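Local coordinates for competence damage-inducible protein A (Klebsiella pneumoniae subsp. pneumoniae MGH 78578, PDB 5V01) that is of unconfirmed function but belongs to the CinA family, some members of which deamidate nicotinamide mononucleotide, at residues N14-T19 with C49-T54; R29-T34 with N134-T139; T35-S38 with L44-A47; F65-K70 with E79-H84. One frame throughout, in Å; residues are numbered along the deposited sequence. Where two conformers were deposited one is given.

Contact 1: N14-T19 with C49-T54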
loop_
_atom_site.group_PDB
_atom_site.type_symbol
_atom_site.label_atom_id
_atom_site.label_comp_id
_atom_site.label_asym_id
_atom_site.label_seq_id
_atom_site.Cartn_x
_atom_site.Cartn_y
_atom_site.Cartn_z
ATOM N N ASN A 14 5.771 17.978 -8.174
ATOM C CA ASN A 14 5.625 17.723 -6.747
ATOM C C ASN A 14 4.482 16.718 -6.555
ATOM O O ASN A 14 3.378 16.885 -7.068
ATOM C CB ASN A 14 5.315 19.019 -6.008
ATOM C CG ASN A 14 5.028 18.786 -4.550
ATOM O OD1 ASN A 14 3.857 18.607 -4.160
ATOM N ND2 ASN A 14 6.089 18.744 -3.730
ATOM N N THR A 15 4.737 15.688 -5.747
ATOM C CA THR A 15 3.784 14.587 -5.605
ATOM C C THR A 15 2.386 15.009 -5.074
ATOM O O THR A 15 1.400 14.593 -5.616
ATOM C CB THR A 15 4.447 13.422 -4.832
ATOM O OG1 THR A 15 5.493 12.876 -5.672
ATOM C CG2 THR A 15 3.445 12.352 -4.468
ATOM N N HIS A 16 2.317 15.847 -4.037
ATOM C CA HIS A 16 1.001 16.260 -3.525
ATOM C C HIS A 16 0.259 17.177 -4.512
ATOM O O HIS A 16 -0.956 17.093 -4.652
ATOM C CB HIS A 16 1.104 16.935 -2.159
ATOM C CG HIS A 16 -0.185 16.945 -1.392
ATOM N ND1 HIS A 16 -1.406 17.161 -1.992
ATOM C CD2 HIS A 16 -0.443 16.787 -0.070
ATOM C CE1 HIS A 16 -2.360 17.119 -1.083
ATOM N NE2 HIS A 16 -1.803 16.900 0.095
ATOM N N GLU A 17 0.997 18.047 -5.205
ATOM C CA GLU A 17 0.408 18.859 -6.255
ATOM C C GLU A 17 -0.175 17.973 -7.371
ATOM O O GLU A 17 -1.267 18.210 -7.880
ATOM C CB GLU A 17 1.488 19.782 -6.774
ATOM C CG GLU A 17 0.995 20.944 -7.596
ATOM C CD GLU A 17 2.103 21.904 -7.951
ATOM O OE1 GLU A 17 1.799 22.796 -8.756
ATOM O OE2 GLU A 17 3.256 21.782 -7.456
ATOM N N LEU A 18 0.532 16.895 -7.713
ATOM C CA LEU A 18 0.052 15.955 -8.726
ATOM C C LEU A 18 -1.176 15.200 -8.266
ATOM O O LEU A 18 -2.136 15.014 -9.024
ATOM C CB LEU A 18 1.144 14.970 -9.098
ATOM C CG LEU A 18 2.287 15.518 -9.946
ATOM C CD1 LEU A 18 3.406 14.483 -9.994
ATOM C CD2 LEU A 18 1.839 15.915 -11.352
ATOM N N THR A 19 -1.135 14.780 -7.010
ATOM C CA THR A 19 -2.236 14.061 -6.451
ATOM C C THR A 19 -3.531 14.908 -6.420
ATOM O O THR A 19 -4.631 14.388 -6.645
ATOM C CB THR A 19 -1.859 13.550 -5.063
ATOM O OG1 THR A 19 -0.695 12.700 -5.137
ATOM C CG2 THR A 19 -2.948 12.756 -4.589
ATOM N N CYS A 49 -3.668 8.442 -0.695
ATOM C CA CYS A 49 -4.378 8.515 0.579
ATOM C C CYS A 49 -4.058 9.773 1.383
ATOM O O CYS A 49 -4.831 10.152 2.246
ATOM C CB CYS A 49 -4.140 7.257 1.403
ATOM S SG CYS A 49 -4.856 5.769 0.652
ATOM N N ALA A 50 -2.934 10.415 1.105
ATOM C CA ALA A 50 -2.613 11.687 1.763
ATOM C C ALA A 50 -3.508 12.767 1.190
ATOM O O ALA A 50 -3.832 13.702 1.850
ATOM C CB ALA A 50 -1.164 12.034 1.594
ATOM N N GLN A 51 -3.902 12.613 -0.069
ATOM C CA GLN A 51 -4.827 13.552 -0.729
ATOM C C GLN A 51 -6.178 13.619 0.015
ATOM O O GLN A 51 -6.695 12.590 0.413
ATOM C CB GLN A 51 -5.045 13.020 -2.159
ATOM C CG GLN A 51 -5.878 13.830 -3.100
ATOM C CD GLN A 51 -5.447 15.263 -3.187
ATOM O OE1 GLN A 51 -4.247 15.574 -3.274
ATOM N NE2 GLN A 51 -6.427 16.160 -3.127
ATOM N N ALA A 52 -6.741 14.809 0.198
ATOM C CA ALA A 52 -7.829 15.054 1.189
ATOM C C ALA A 52 -9.176 14.324 1.027
ATOM O O ALA A 52 -9.898 14.069 2.018
ATOM C CB ALA A 52 -8.118 16.541 1.252
ATOM N N ASP A 53 -9.543 14.027 -0.203
ATOM C CA ASP A 53 -10.865 13.466 -0.466
ATOM C C ASP A 53 -10.685 12.091 -1.104
ATOM O O ASP A 53 -11.381 11.733 -2.052
ATOM C CB ASP A 53 -11.631 14.412 -1.385
ATOM C CG ASP A 53 -13.137 14.132 -1.437
ATOM O OD1 ASP A 53 -13.725 13.544 -0.493
ATOM O OD2 ASP A 53 -13.742 14.534 -2.453
ATOM N N THR A 54 -9.729 11.331 -0.570
ATOM C CA THR A 54 -9.362 10.022 -1.118
ATOM C C THR A 54 -10.554 9.140 -1.487
ATOM O O THR A 54 -10.631 8.603 -2.575
ATOM C CB THR A 54 -8.507 9.259 -0.111
ATOM O OG1 THR A 54 -7.376 10.040 0.233
ATOM C CG2 THR A 54 -8.028 7.946 -0.694
#
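His-16 and Thr-19, three positions apart on one helix, both meet the side chain of Gln-51, which accounts for the largest share of the buried surface. The helix opens at Asn-14, its N-cap, whose OD1 accepts the N-H of Glu-17 at 3.1 Å. The donor lies in the carbonyl plane, on a lone pair, with a nearly straight N-H...O angle of 166°. At Thr-15 the carbonyl oxygen takes two donors from Thr-19: the backbone N, and OG1 at 2.9 Å, the latter lying above the carbonyl plane. With OG1 held to its own helix, the methyl CG2 is anti to the backbone N and faces Gln-51. The His-16 ring brings CE1 to 3.3 Å from Gln-51 OE1, and the ring and amide planes stand 80° apart. ND1 lies close to the same oxygen but at an angle too poor for a hydrogen bond. Thr-19 CG2 touches Gln-51 CB as the two side chains slide past in opposite directions. His-16 and Thr-19 were each modelled in two conformers, so these approaches apply to one of them and are less certain. A bend at chi2 (51°) folds the Gln-51 amide back, placing OE1 3.3 Å from Thr-19 C. Gln-51 also packs on Ala-20 and Ala-23, while Thr-15 and Thr-19 lie against Leu-162; helix 15-29 thus packs against both helix 150-169 and the end of helix 43-50.

Contact 2: R29-T34 with N134-T139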
loop_
_atom_site.group_PDB
_atom_site.type_symbol
_atom_site.label_atom_id
_atom_site.label_comp_id
_atom_site.label_asym_id
_atom_site.label_seq_id
_atom_site.Cartn_x
_atom_site.Cartn_y
_atom_site.Cartn_z
ATOM N N ARG A 29 -14.926 13.109 -13.511
ATOM C CA ARG A 29 -15.425 12.086 -14.445
ATOM C C ARG A 29 -16.185 10.957 -13.773
ATOM O O ARG A 29 -16.761 10.127 -14.459
ATOM C CB ARG A 29 -14.257 11.507 -15.237
ATOM C CG ARG A 29 -13.678 12.540 -16.164
ATOM C CD ARG A 29 -12.375 12.105 -16.762
ATOM N NE ARG A 29 -11.887 13.113 -17.703
ATOM C CZ ARG A 29 -11.371 14.297 -17.360
ATOM N NH1 ARG A 29 -11.243 14.676 -16.075
ATOM N NH2 ARG A 29 -10.970 15.112 -18.309
ATOM N N GLY A 30 -16.172 10.914 -12.441
ATOM C CA GLY A 30 -16.776 9.838 -11.682
ATOM C C GLY A 30 -15.993 8.560 -11.850
ATOM O O GLY A 30 -16.573 7.481 -11.820
ATOM N N TRP A 31 -14.667 8.683 -12.007
ATOM C CA TRP A 31 -13.788 7.507 -12.157
ATOM C C TRP A 31 -13.062 7.180 -10.868
ATOM O O TRP A 31 -12.756 8.061 -10.070
ATOM C CB TRP A 31 -12.767 7.712 -13.269
ATOM C CG TRP A 31 -13.355 7.838 -14.657
ATOM C CD1 TRP A 31 -14.611 7.549 -15.042
ATOM C CD2 TRP A 31 -12.665 8.293 -15.829
ATOM N NE1 TRP A 31 -14.766 7.803 -16.390
ATOM C CE2 TRP A 31 -13.576 8.249 -16.894
ATOM C CE3 TRP A 31 -11.357 8.717 -16.078
ATOM C CZ2 TRP A 31 -13.232 8.632 -18.190
ATOM C CZ3 TRP A 31 -11.011 9.093 -17.364
ATOM C CH2 TRP A 31 -11.945 9.042 -18.404
ATOM N N ARG A 32 -12.762 5.896 -10.704
ATOM C CA ARG A 32 -12.065 5.399 -9.537
ATOM C C ARG A 32 -10.782 4.711 -9.964
ATOM O O ARG A 32 -10.732 4.018 -10.985
ATOM C CB ARG A 32 -12.956 4.450 -8.735
ATOM C CG ARG A 32 -14.194 5.158 -8.238
ATOM C CD ARG A 32 -14.995 4.314 -7.276
ATOM N NE ARG A 32 -14.348 4.217 -5.973
ATOM C CZ ARG A 32 -14.336 5.171 -5.038
ATOM N NH1 ARG A 32 -14.941 6.350 -5.226
ATOM N NH2 ARG A 32 -13.723 4.939 -3.880
ATOM N N LEU A 33 -9.757 4.931 -9.161
ATOM C CA LEU A 33 -8.395 4.468 -9.389
ATOM C C LEU A 33 -8.051 3.387 -8.363
ATOM O O LEU A 33 -8.485 3.466 -7.212
ATOM C CB LEU A 33 -7.465 5.667 -9.183
ATOM C CG LEU A 33 -5.961 5.447 -9.253
ATOM C CD1 LEU A 33 -5.504 5.004 -10.646
ATOM C CD2 LEU A 33 -5.256 6.741 -8.841
ATOM N N THR A 34 -7.203 2.442 -8.760
ATOM C CA THR A 34 -6.642 1.418 -7.862
ATOM C C THR A 34 -5.177 1.219 -8.240
ATOM O O THR A 34 -4.750 1.573 -9.349
ATOM C CB THR A 34 -7.428 0.117 -7.952
ATOM O OG1 THR A 34 -6.999 -0.768 -6.948
ATOM C CG2 THR A 34 -7.283 -0.559 -9.274
ATOM N N ASN A 134 -3.872 1.097 -16.882
ATOM C CA ASN A 134 -4.926 0.285 -17.452
ATOM C C ASN A 134 -6.239 1.041 -17.259
ATOM O O ASN A 134 -6.699 1.188 -16.139
ATOM C CB ASN A 134 -4.886 -1.094 -16.798
ATOM C CG ASN A 134 -5.968 -2.032 -17.268
ATOM O OD1 ASN A 134 -6.977 -1.623 -17.836
ATOM N ND2 ASN A 134 -5.773 -3.316 -16.975
ATOM N N PHE A 135 -6.806 1.560 -18.355
ATOM C CA PHE A 135 -8.070 2.281 -18.339
ATOM C C PHE A 135 -9.119 1.322 -18.895
ATOM O O PHE A 135 -9.178 1.097 -20.104
ATOM C CB PHE A 135 -7.971 3.568 -19.199
ATOM C CG PHE A 135 -9.272 4.314 -19.354
ATOM C CD1 PHE A 135 -10.027 4.716 -18.276
ATOM C CD2 PHE A 135 -9.703 4.667 -20.615
ATOM C CE1 PHE A 135 -11.224 5.405 -18.434
ATOM C CE2 PHE A 135 -10.895 5.356 -20.794
ATOM C CZ PHE A 135 -11.675 5.694 -19.702
ATOM N N ARG A 136 -9.932 0.753 -18.013
ATOM C CA ARG A 136 -11.053 -0.114 -18.387
ATOM C C ARG A 136 -10.660 -1.253 -19.335
ATOM O O ARG A 136 -11.441 -1.634 -20.200
ATOM C CB ARG A 136 -12.191 0.742 -18.977
ATOM C CG ARG A 136 -12.764 1.720 -17.969
ATOM C CD ARG A 136 -13.898 2.581 -18.497
ATOM N NE ARG A 136 -14.653 3.175 -17.394
ATOM C CZ ARG A 136 -15.553 4.153 -17.511
ATOM N NH1 ARG A 136 -15.830 4.691 -18.697
ATOM N NH2 ARG A 136 -16.191 4.599 -16.431
ATOM N N GLY A 137 -9.448 -1.789 -19.166
ATOM C CA GLY A 137 -8.857 -2.723 -20.151
ATOM C C GLY A 137 -7.795 -2.142 -21.095
ATOM O O GLY A 137 -6.916 -2.877 -21.552
ATOM N N GLN A 138 -7.889 -0.864 -21.456
ATOM C CA GLN A 138 -6.937 -0.322 -22.438
ATOM C C GLN A 138 -5.663 -0.070 -21.603
ATOM O O GLN A 138 -5.678 0.800 -20.753
ATOM C CB GLN A 138 -7.485 0.945 -23.146
ATOM C CG GLN A 138 -7.406 0.934 -24.682
ATOM C CD GLN A 138 -8.291 -0.134 -25.332
ATOM O OE1 GLN A 138 -9.408 -0.400 -24.881
ATOM N NE2 GLN A 138 -7.794 -0.746 -26.397
ATOM N N THR A 139 -4.612 -0.878 -21.813
ATOM C CA THR A 139 -3.345 -0.802 -21.041
ATOM C C THR A 139 -2.175 -0.297 -21.874
ATOM O O THR A 139 -1.914 -0.804 -22.971
ATOM C CB THR A 139 -2.942 -2.163 -20.418
ATOM O OG1 THR A 139 -4.013 -2.633 -19.599
ATOM C CG2 THR A 139 -1.681 -2.048 -19.533
HETATM O O HOH W 1 -17.092 7.286 -18.237
#
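Trp-31 presents one face of its indole to Phe-135, and the two rings meet obliquely. Their planes are 46° apart and the centroid of the six-membered ring is 4.7 Å from that of the phenyl. Phe-135 CE1 and CZ lie over the indole, with CZ 3.6 Å from Trp-31 CH2. On the opposite indole face sits CB of Arg-29, centred over the ring, so the indole is sandwiched between an aliphatic carbon and the phenyl tip. Phe-135 reaches across because its CG is anti to the backbone N (chi1 174°), and its ring is also stacked with Trp-172.

The phenyl and the next side chain, Arg-136, come from a beta hairpin with a two-residue loop, joining strands 128-135 and 138-145. Its type I' turn is closed by Phe-135 N to Gln-138 O at 2.8 Å and by Gln-138 N to Phe-135 O. Asn-134 OD1 adds an Asx motif, accepting Gly-137 N at 2.8 Å in the carbonyl plane.

From this turn Arg-136 runs extended to the indole N-H side. Its guanidinium is inclined 62° to the ring, and NH2 approaches Trp-31 NE1 to 3.5 Å without bonding to it. A water in the indole plane bridges the two, accepting from Trp-31 NE1 at 3.0 Å and from Arg-136 NH1. The guanidinium has a stronger partner in Asp-106: OD1 makes a salt bridge with NH2, and OD2 accepts the backbone N of Arg-32.

Contact 3: T35-S38 with L44-A47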
loop_
_atom_site.group_PDB
_atom_site.type_symbol
_atom_site.label_atom_id
_atom_site.label_comp_id
_atom_site.label_asym_id
_atom_site.label_seq_id
_atom_site.Cartn_x
_atom_site.Cartn_y
_atom_site.Cartn_z
ATOM N N THR A 35 -4.401 0.687 -7.301
ATOM C CA THR A 35 -2.959 0.553 -7.483
ATOM C C THR A 35 -2.424 -0.781 -7.022
ATOM O O THR A 35 -2.894 -1.344 -6.019
ATOM C CB THR A 35 -2.183 1.663 -6.747
ATOM O OG1 THR A 35 -2.462 1.633 -5.344
ATOM C CG2 THR A 35 -2.477 3.017 -7.318
ATOM N N ALA A 36 -1.393 -1.249 -7.722
ATOM C CA ALA A 36 -0.642 -2.450 -7.336
ATOM C C ALA A 36 0.839 -2.116 -7.422
ATOM O O ALA A 36 1.323 -1.670 -8.457
ATOM C CB ALA A 36 -0.972 -3.637 -8.238
ATOM N N GLU A 37 1.558 -2.332 -6.327
ATOM C CA GLU A 37 2.957 -1.950 -6.209
ATOM C C GLU A 37 3.803 -3.107 -5.753
ATOM O O GLU A 37 3.326 -4.027 -5.090
ATOM C CB GLU A 37 3.069 -0.853 -5.133
ATOM C CG GLU A 37 2.371 0.441 -5.478
ATOM C CD GLU A 37 2.474 1.441 -4.335
ATOM O OE1 GLU A 37 3.586 1.972 -4.090
ATOM O OE2 GLU A 37 1.431 1.709 -3.716
ATOM N N SER A 38 5.076 -3.026 -6.081
ATOM C CA SER A 38 6.077 -3.941 -5.572
ATOM C C SER A 38 7.204 -3.090 -4.960
ATOM O O SER A 38 7.109 -2.700 -3.798
ATOM C CB SER A 38 6.485 -4.896 -6.688
ATOM O OG SER A 38 7.415 -5.860 -6.241
ATOM N N LEU A 44 2.992 4.776 -3.485
ATOM C CA LEU A 44 1.997 5.314 -4.437
ATOM C C LEU A 44 0.609 5.423 -3.810
ATOM O O LEU A 44 -0.037 6.488 -3.849
ATOM C CB LEU A 44 1.977 4.486 -5.721
ATOM C CG LEU A 44 0.996 4.965 -6.791
ATOM C CD1 LEU A 44 1.214 6.413 -7.259
ATOM C CD2 LEU A 44 1.009 4.050 -7.995
ATOM N N ALA A 45 0.171 4.337 -3.161
ATOM C CA ALA A 45 -1.067 4.369 -2.379
ATOM C C ALA A 45 -0.988 5.512 -1.361
ATOM O O ALA A 45 -1.966 6.211 -1.162
ATOM C CB ALA A 45 -1.311 3.017 -1.682
ATOM N N ALA A 46 0.164 5.655 -0.697
ATOM C CA ALA A 46 0.281 6.634 0.383
ATOM C C ALA A 46 0.081 8.057 -0.141
ATOM O O ALA A 46 -0.546 8.876 0.517
ATOM C CB ALA A 46 1.610 6.501 1.103
ATOM N N ALA A 47 0.594 8.336 -1.331
ATOM C CA ALA A 47 0.358 9.629 -1.946
ATOM C C ALA A 47 -1.126 9.880 -2.180
ATOM O O ALA A 47 -1.665 10.962 -1.904
ATOM C CB ALA A 47 1.137 9.752 -3.238
#
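Glu-37 leaves its strand with CG anti to the carbonyl carbon (chi1 -65°) and then runs extended (chi2 177°), which carries its carboxylate to the backbone of Leu-44 and Ala-45. These residues belong to the first two elements of a beta-alpha-beta unit: strand 33-37, helix 43-50 and strand 58-64. The two oxygens accept successive N-H groups of the helix's first turn. OE1 accepts from Leu-44 N at 2.9 Å, and OE2 from Ala-45 N at 3.0 Å. Both bonds are close to straight, yet both donors lie above the carboxylate plane rather than in it. Thr-40 OG1 also bonds OE1, so the loop between strand and helix is gripped by the same group. The paired bonds limit rotation of the carboxylate and hold its CD 3.4 Å from Leu-44 CB.

Two residues earlier, Thr-35 supplies the apolar part: its CG2 meets Leu-44 CD2 at 3.7 Å, the side chains approaching at a slant. Its hydroxyl is bonded to Tyr-58 OH. Leu-44 is further covered by Val-158 and Leu-162 of helix 150-169. Ala-45 CB faces both strand residues, 3.7 Å from Glu-37 OE2 and 4.1 Å from Thr-35 OG1.

Contact 4: F65-K70 with E79-H84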
loop_
_atom_site.group_PDB
_atom_site.type_symbol
_atom_site.label_atom_id
_atom_site.label_comp_id
_atom_site.label_asym_id
_atom_site.label_seq_id
_atom_site.Cartn_x
_atom_site.Cartn_y
_atom_site.Cartn_z
ATOM N N PHE A 65 5.224 -7.768 -2.871
ATOM C CA PHE A 65 6.679 -7.524 -2.946
ATOM C C PHE A 65 7.495 -8.666 -3.564
ATOM O O PHE A 65 8.641 -8.455 -3.940
ATOM C CB PHE A 65 7.189 -7.135 -1.547
ATOM C CG PHE A 65 8.456 -6.345 -1.541
ATOM C CD1 PHE A 65 8.421 -4.994 -1.849
ATOM C CD2 PHE A 65 9.677 -6.931 -1.188
ATOM C CE1 PHE A 65 9.578 -4.238 -1.841
ATOM C CE2 PHE A 65 10.839 -6.176 -1.178
ATOM C CZ PHE A 65 10.784 -4.824 -1.504
ATOM N N SER A 66 6.897 -9.855 -3.659
ATOM C CA SER A 66 7.532 -11.073 -4.139
ATOM C C SER A 66 6.740 -11.624 -5.341
ATOM O O SER A 66 5.583 -11.266 -5.559
ATOM C CB SER A 66 7.554 -12.127 -3.049
ATOM O OG SER A 66 6.223 -12.561 -2.804
ATOM N N ASP A 67 7.338 -12.588 -6.035
ATOM C CA ASP A 67 6.660 -13.280 -7.121
ATOM C C ASP A 67 5.450 -14.022 -6.564
ATOM O O ASP A 67 4.363 -13.999 -7.149
ATOM C CB ASP A 67 7.604 -14.269 -7.831
ATOM C CG ASP A 67 8.669 -13.603 -8.703
ATOM O OD1 ASP A 67 8.782 -12.375 -8.733
ATOM O OD2 ASP A 67 9.425 -14.351 -9.380
ATOM N N GLU A 68 5.619 -14.691 -5.413
ATOM C CA GLU A 68 4.518 -15.428 -4.829
ATOM C C GLU A 68 3.333 -14.533 -4.453
ATOM O O GLU A 68 2.173 -14.910 -4.651
ATOM C CB GLU A 68 5.012 -16.242 -3.624
ATOM C CG GLU A 68 3.910 -17.039 -2.980
ATOM C CD GLU A 68 4.385 -17.899 -1.828
ATOM O OE1 GLU A 68 5.570 -17.870 -1.441
ATOM O OE2 GLU A 68 3.527 -18.626 -1.291
ATOM N N ALA A 69 3.623 -13.337 -3.916
ATOM C CA ALA A 69 2.529 -12.410 -3.586
ATOM C C ALA A 69 1.783 -11.967 -4.854
ATOM O O ALA A 69 0.563 -11.795 -4.835
ATOM C CB ALA A 69 3.039 -11.216 -2.802
ATOM N N LYS A 70 2.536 -11.768 -5.948
ATOM C CA LYS A 70 1.904 -11.408 -7.204
ATOM C C LYS A 70 0.951 -12.527 -7.721
ATOM O O LYS A 70 -0.168 -12.234 -8.199
ATOM C CB LYS A 70 2.972 -11.045 -8.237
ATOM C CG LYS A 70 3.684 -9.725 -7.910
ATOM C CD LYS A 70 4.838 -9.433 -8.867
ATOM C CE LYS A 70 5.551 -8.167 -8.476
ATOM N NZ LYS A 70 6.405 -8.340 -7.278
ATOM N N GLU A 79 3.967 -18.798 -15.230
ATOM C CA GLU A 79 4.645 -18.824 -16.508
ATOM C C GLU A 79 5.178 -17.449 -16.924
ATOM O O GLU A 79 6.286 -17.329 -17.443
ATOM C CB GLU A 79 3.660 -19.383 -17.540
ATOM C CG GLU A 79 3.213 -20.810 -17.226
ATOM C CD GLU A 79 2.342 -20.990 -15.971
ATOM O OE1 GLU A 79 1.464 -20.113 -15.629
ATOM O OE2 GLU A 79 2.549 -22.076 -15.340
ATOM N N THR A 80 4.386 -16.414 -16.676
ATOM C CA THR A 80 4.781 -15.036 -16.986
ATOM C C THR A 80 6.004 -14.624 -16.176
ATOM O O THR A 80 6.967 -14.050 -16.697
ATOM C CB THR A 80 3.617 -14.073 -16.757
ATOM O OG1 THR A 80 2.549 -14.437 -17.639
ATOM C CG2 THR A 80 4.044 -12.634 -17.003
ATOM N N LEU A 81 5.956 -14.927 -14.888
ATOM C CA LEU A 81 7.073 -14.608 -14.025
ATOM C C LEU A 81 8.313 -15.425 -14.370
ATOM O O LEU A 81 9.413 -14.879 -14.372
ATOM C CB LEU A 81 6.694 -14.797 -12.568
ATOM C CG LEU A 81 5.657 -13.779 -12.084
ATOM C CD1 LEU A 81 4.920 -14.283 -10.859
ATOM C CD2 LEU A 81 6.265 -12.413 -11.820
ATOM N N ALA A 82 8.134 -16.704 -14.719
ATOM C CA ALA A 82 9.286 -17.547 -15.076
ATOM C C ALA A 82 10.027 -17.045 -16.326
ATOM O O ALA A 82 11.260 -16.958 -16.324
ATOM C CB ALA A 82 8.848 -18.993 -15.269
ATOM N N VAL A 83 9.261 -16.684 -17.364
ATOM C CA VAL A 83 9.818 -16.267 -18.657
ATOM C C VAL A 83 10.317 -14.826 -18.633
ATOM O O VAL A 83 11.423 -14.543 -19.102
ATOM C CB VAL A 83 8.786 -16.469 -19.807
ATOM C CG1 VAL A 83 9.284 -15.886 -21.120
ATOM C CG2 VAL A 83 8.474 -17.957 -20.008
ATOM N N HIS A 84 9.515 -13.931 -18.057
ATOM C CA HIS A 84 9.760 -12.482 -18.183
ATOM C C HIS A 84 10.284 -11.810 -16.914
ATOM O O HIS A 84 10.810 -10.712 -17.013
ATOM C CB HIS A 84 8.489 -11.759 -18.654
ATOM C CG HIS A 84 7.944 -12.266 -19.955
ATOM N ND1 HIS A 84 8.461 -11.884 -21.172
ATOM C CD2 HIS A 84 6.891 -13.072 -20.228
ATOM C CE1 HIS A 84 7.778 -12.474 -22.138
ATOM N NE2 HIS A 84 6.818 -13.197 -21.595
#
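Leu-81 carries this contact, and both its methyls rest against Asp-67 on the first turn of the facing helix. CD1 lies 3.8 Å from the backbone O of Asp-67 and also touches its CB. The other branch, CD2, rests 4.0 Å from Asp-67 OD1, alongside the carboxylate. With CG anti to the carbonyl carbon (chi1 -68°), the leucine points its branched end at the neighbour, and the two side chains slide past each other in opposite directions. No hydrogen bond crosses the gap: all of these are van der Waals approaches.

The fit slackens at Lys-70, where CD comes only to 4.4 Å from Leu-81 CD2. Beyond that point the lysine turns away and its NZ bonds Thr-64 O and Ser-38 OG; a bond to Ser-66 O, at 3.5 Å, is weak. On the solvent side, the exposed Glu-68 and Ala-82 both point away from the interface, and Asp-67 itself is partly exposed. Val-76 and Ala-86 also pack on Leu-81, and Ala-86 on Asp-67.

Ser-66 starts the first helix as its N-cap, OG accepting Ala-69 N at 2.9 Å with an angle of 161°. The same OG is hydrogen-bonded to Asp-59 of the second subunit. The contact thus joins two consecutive short helices, 67-74 and 78-84, linked by three residues and packed through one leucine.

From the N terminus, contact 1 opens first and closes at 49-54, bringing the start of helix 15-29 to the end of helix 43-50. Contact 2 opens inside that loop at 29-34 and closes only at 134-139, so the two cross; it joins the loop just before strand 33-37 to the distant hairpin. Contact 3 is nested inside both, linking strand to helix within one crossover unit. Contact 4 follows contacts 1 and 3 in series and lies inside the long loop of contact 2. Thr-15 and Thr-19 pack on Ala-47, joining contacts 1 and 3, while contacts 3 and 4 meet at Ser-38 and Lys-70. Contacts 1, 3 and 4 also touch the second subunit.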